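Local coordinates for mitochondrial dynamics protein MID49 (Mus musculus, PDB 4WOY) that recruits the fission mediator dynamin-related protein 1 to the mitochondrial outer membrane, regulates its GTPase activity and is required for mitochondrial fission, at residues W250-Q255 against G304-E309. The protein carries 1 engineered substitution. Residues are numbered along the deposited sequence; the frame is centred on the assembly and turned at random.
Sequences WSHLTQ and GNFREE
CG of both His252 and Phe306 is anti to the carbonyl carbon and beside the backbone N (chi1 -61° and -78°); with these torsions the two rings meet from opposite directions. The backbones stay well apart, and these two rings make the whole cross-segment contact. His252 NE2 meets the edge of the Phe306 ring, close to its plane, 3.8 Å from Phe306 CE1. Phe306 CZ lies slightly farther from the same nitrogen. The ring centroids are 5.8 Å apart. The planes are turned 75° to each other. His252 NE2 also makes a weak hydrogen bond to Leu302 O, just before the 304-309 segment. Within the helix, Trp250 O accepts two bonds from Thr254. Thr254 OG1 sits 2.7 Å from Trp250 O, above the carbonyl plane, and Thr254 N also bonds Trp250 O. The contact lies in the Mab-21-type HhH/H2TH-like region, where it joins the start of helix 250-261 to the loop leading into helix 308-317. Arg247 makes a cation-pi contact with Phe306, and the Phe306 side chain also touches Ile311 and Ile314 of helix 308-317. Trp250, Leu253 and Thr254 pack against helix 228-241 through Leu232.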
ATOM      1  N   TRP A 250      -3.818   3.491   5.946  1.00 49.46           N
ATOM      2  CA  TRP A 250      -3.968   2.049   5.976  1.00 47.19           C
ATOM      3  C   TRP A 250      -2.846   1.349   6.754  1.00 50.71           C
ATOM      4  O   TRP A 250      -3.100   0.503   7.600  1.00 42.60           O
ATOM      5  CB  TRP A 250      -3.991   1.533   4.554  1.00 37.99           C
ATOM      6  CG  TRP A 250      -4.123   0.074   4.489  1.00 46.77           C
ATOM      7  CD1 TRP A 250      -3.122  -0.845   4.614  1.00 45.17           C
ATOM      8  CD2 TRP A 250      -5.317  -0.660   4.218  1.00 46.30           C
ATOM      9  NE1 TRP A 250      -3.629  -2.109   4.474  1.00 51.19           N
ATOM     10  CE2 TRP A 250      -4.973  -2.026   4.231  1.00 48.83           C
ATOM     11  CE3 TRP A 250      -6.640  -0.296   3.966  1.00 43.48           C
ATOM     12  CZ2 TRP A 250      -5.908  -3.033   4.006  1.00 49.68           C
ATOM     13  CZ3 TRP A 250      -7.575  -1.295   3.762  1.00 50.95           C
ATOM     14  CH2 TRP A 250      -7.204  -2.651   3.775  1.00 49.56           C
ATOM     15  N   SER A 251      -1.602   1.711   6.471  1.00 54.19           N
ATOM     16  CA  SER A 251      -0.462   1.034   7.085  1.00 52.35           C
ATOM     17  C   SER A 251      -0.387   1.283   8.591  1.00 55.05           C
ATOM     18  O   SER A 251      -0.026   0.385   9.352  1.00 45.97           O
ATOM     19  CB  SER A 251       0.842   1.483   6.428  1.00 44.18           C
ATOM     20  OG  SER A 251       1.043   2.851   6.676  1.00 56.14           O
ATOM     21  N   HIS A 252      -0.715   2.502   9.012  1.00 52.97           N
ATOM     22  CA  HIS A 252      -0.733   2.853  10.429  1.00 38.19           C
ATOM     23  C   HIS A 252      -1.716   2.013  11.207  1.00 42.04           C
ATOM     24  O   HIS A 252      -1.381   1.452  12.276  1.00 37.68           O
ATOM     25  CB  HIS A 252      -1.114   4.307  10.617  1.00 40.33           C
ATOM     26  CG  HIS A 252      -0.170   5.262   9.978  1.00 37.78           C
ATOM     27  ND1 HIS A 252      -0.265   5.615   8.649  1.00 45.02           N
ATOM     28  CD2 HIS A 252       0.890   5.939  10.478  1.00 37.81           C
ATOM     29  CE1 HIS A 252       0.706   6.463   8.355  1.00 50.11           C
ATOM     30  NE2 HIS A 252       1.422   6.673   9.445  1.00 46.27           N
ATOM     31  N   LEU A 253      -2.946   1.974  10.689  1.00 38.50           N
ATOM     32  CA  LEU A 253      -4.054   1.354  11.400  1.00 42.01           C
ATOM     33  C   LEU A 253      -3.930  -0.169  11.324  1.00 46.78           C
ATOM     34  O   LEU A 253      -4.435  -0.892  12.189  1.00 49.04           O
ATOM     35  CB  LEU A 253      -5.397   1.860  10.834  1.00 42.91           C
ATOM     36  CG  LEU A 253      -5.558   3.389  10.919  1.00 42.82           C
ATOM     37  CD1 LEU A 253      -6.591   3.914   9.926  1.00 33.80           C
ATOM     38  CD2 LEU A 253      -5.912   3.817  12.346  1.00 35.76           C
ATOM     39  N   THR A 254      -3.239  -0.657  10.300  1.00 46.05           N
ATOM     40  CA  THR A 254      -2.917  -2.078  10.217  1.00 43.68           C
ATOM     41  C   THR A 254      -2.150  -2.524  11.453  1.00 49.18           C
ATOM     42  O   THR A 254      -2.397  -3.591  12.032  1.00 51.69           O
ATOM     43  CB  THR A 254      -2.078  -2.372   8.972  1.00 47.33           C
ATOM     44  OG1 THR A 254      -2.880  -2.157   7.803  1.00 47.14           O
ATOM     45  CG2 THR A 254      -1.506  -3.815   8.996  1.00 47.27           C
ATOM     46  N   GLN A 255      -1.208  -1.680  11.850  1.00 51.60           N
ATOM     47  CA  GLN A 255      -0.355  -1.964  12.992  1.00 54.63           C
ATOM     48  C   GLN A 255      -1.198  -2.085  14.255  1.00 52.35           C
ATOM     49  O   GLN A 255      -0.942  -2.932  15.119  1.00 45.60           O
ATOM     50  CB  GLN A 255       0.695  -0.857  13.138  1.00 51.52           C
ATOM     51  CG  GLN A 255       1.990  -1.070  12.374  1.00 50.93           C
ATOM     52  CD  GLN A 255       1.880  -1.998  11.186  1.00 51.22           C
ATOM     53  OE1 GLN A 255       2.039  -3.203  11.321  1.00 53.49           O
ATOM     54  NE2 GLN A 255       1.655  -1.438  10.012  1.00 50.16           N
ATOM     55  N   GLY A 304       7.192   8.253  13.217  1.00 52.07           N
ATOM     56  CA  GLY A 304       8.504   8.885  13.294  1.00 58.79           C
ATOM     57  C   GLY A 304       8.631  10.221  12.595  1.00 61.39           C
ATOM     58  O   GLY A 304       9.311  11.126  13.079  1.00 68.68           O
ATOM     59  N   ASN A 305       7.986  10.333  11.441  1.00 60.33           N
ATOM     60  CA  ASN A 305       8.055  11.531  10.634  1.00 63.85           C
ATOM     61  C   ASN A 305       6.898  12.484  10.939  1.00 68.47           C
ATOM     62  O   ASN A 305       6.660  13.428  10.193  1.00 75.85           O
ATOM     63  CB  ASN A 305       8.069  11.170   9.143  1.00 71.35           C
ATOM     64  CG  ASN A 305       6.821  10.399   8.709  1.00 82.92           C
ATOM     65  OD1 ASN A 305       6.124   9.793   9.537  1.00 86.66           O
ATOM     66  ND2 ASN A 305       6.539  10.412   7.402  1.00 82.45           N
ATOM     67  N   PHE A 306       6.163  12.234  12.016  1.00 69.02           N
ATOM     68  CA  PHE A 306       5.159  13.201  12.450  1.00 67.57           C
ATOM     69  C   PHE A 306       5.808  14.304  13.278  1.00 70.27           C
ATOM     70  O   PHE A 306       6.602  14.036  14.182  1.00 67.95           O
ATOM     71  CB  PHE A 306       4.052  12.537  13.264  1.00 61.09           C
ATOM     72  CG  PHE A 306       3.043  11.808  12.437  1.00 57.70           C
ATOM     73  CD1 PHE A 306       3.426  10.781  11.587  1.00 55.95           C
ATOM     74  CD2 PHE A 306       1.704  12.143  12.512  1.00 60.19           C
ATOM     75  CE1 PHE A 306       2.480  10.098  10.826  1.00 54.22           C
ATOM     76  CE2 PHE A 306       0.752  11.471  11.753  1.00 57.01           C
ATOM     77  CZ  PHE A 306       1.137  10.447  10.909  1.00 51.28           C
ATOM     78  N   ARG A 307       5.451  15.547  12.976  1.00 65.62           N
ATOM     79  CA  ARG A 307       5.892  16.657  13.791  1.00 63.43           C
ATOM     80  C   ARG A 307       5.067  16.651  15.088  1.00 60.37           C
ATOM     81  O   ARG A 307       4.022  16.001  15.167  1.00 57.33           O
ATOM     82  CB  ARG A 307       5.792  17.962  12.985  1.00 71.93           C
ATOM     83  CG  ARG A 307       5.372  19.228  13.727  1.00 85.94           C
ATOM     84  CD  ARG A 307       5.425  20.446  12.799  1.00 96.86           C
ATOM     85  NE  ARG A 307       5.111  20.096  11.412  1.00103.94           N
ATOM     86  CZ  ARG A 307       3.881  19.964  10.921  1.00105.51           C
ATOM     87  NH1 ARG A 307       2.825  20.142  11.706  1.00108.32           N
ATOM     88  NH2 ARG A 307       3.705  19.644   9.645  1.00102.70           N
ATOM     89  N   GLU A 308       5.548  17.341  16.115  1.00 71.53           N
ATOM     90  CA  GLU A 308       4.955  17.231  17.442  1.00 77.08           C
ATOM     91  C   GLU A 308       3.502  17.705  17.468  1.00 74.27           C
ATOM     92  O   GLU A 308       2.646  17.041  18.063  1.00 65.46           O
ATOM     93  CB  GLU A 308       5.802  17.995  18.464  1.00 89.82           C
ATOM     94  CG  GLU A 308       5.395  17.751  19.910  1.00 97.86           C
ATOM     95  CD  GLU A 308       6.442  18.229  20.905  1.00109.19           C
ATOM     96  OE1 GLU A 308       7.396  18.925  20.495  1.00115.54           O
ATOM     97  OE2 GLU A 308       6.306  17.907  22.103  1.00109.86           O
ATOM     98  N   GLU A 309       3.223  18.816  16.782  1.00 72.94           N
ATOM     99  CA  GLU A 309       1.881  19.383  16.759  1.00 78.08           C
ATOM    100  C   GLU A 309       0.892  18.448  16.074  1.00 75.29           C
ATOM    101  O   GLU A 309      -0.250  18.347  16.502  1.00 79.90           O
ATOM    102  CB  GLU A 309       1.869  20.730  16.035  1.00 87.26           C
ATOM    103  CG  GLU A 309       2.420  21.890  16.831  1.00101.36           C
ATOM    104  CD  GLU A 309       2.242  23.209  16.102  1.00112.42           C
ATOM    105  OE1 GLU A 309       1.780  23.181  14.938  1.00114.31           O
ATOM    106  OE2 GLU A 309       2.558  24.266  16.691  1.00115.25           O
TER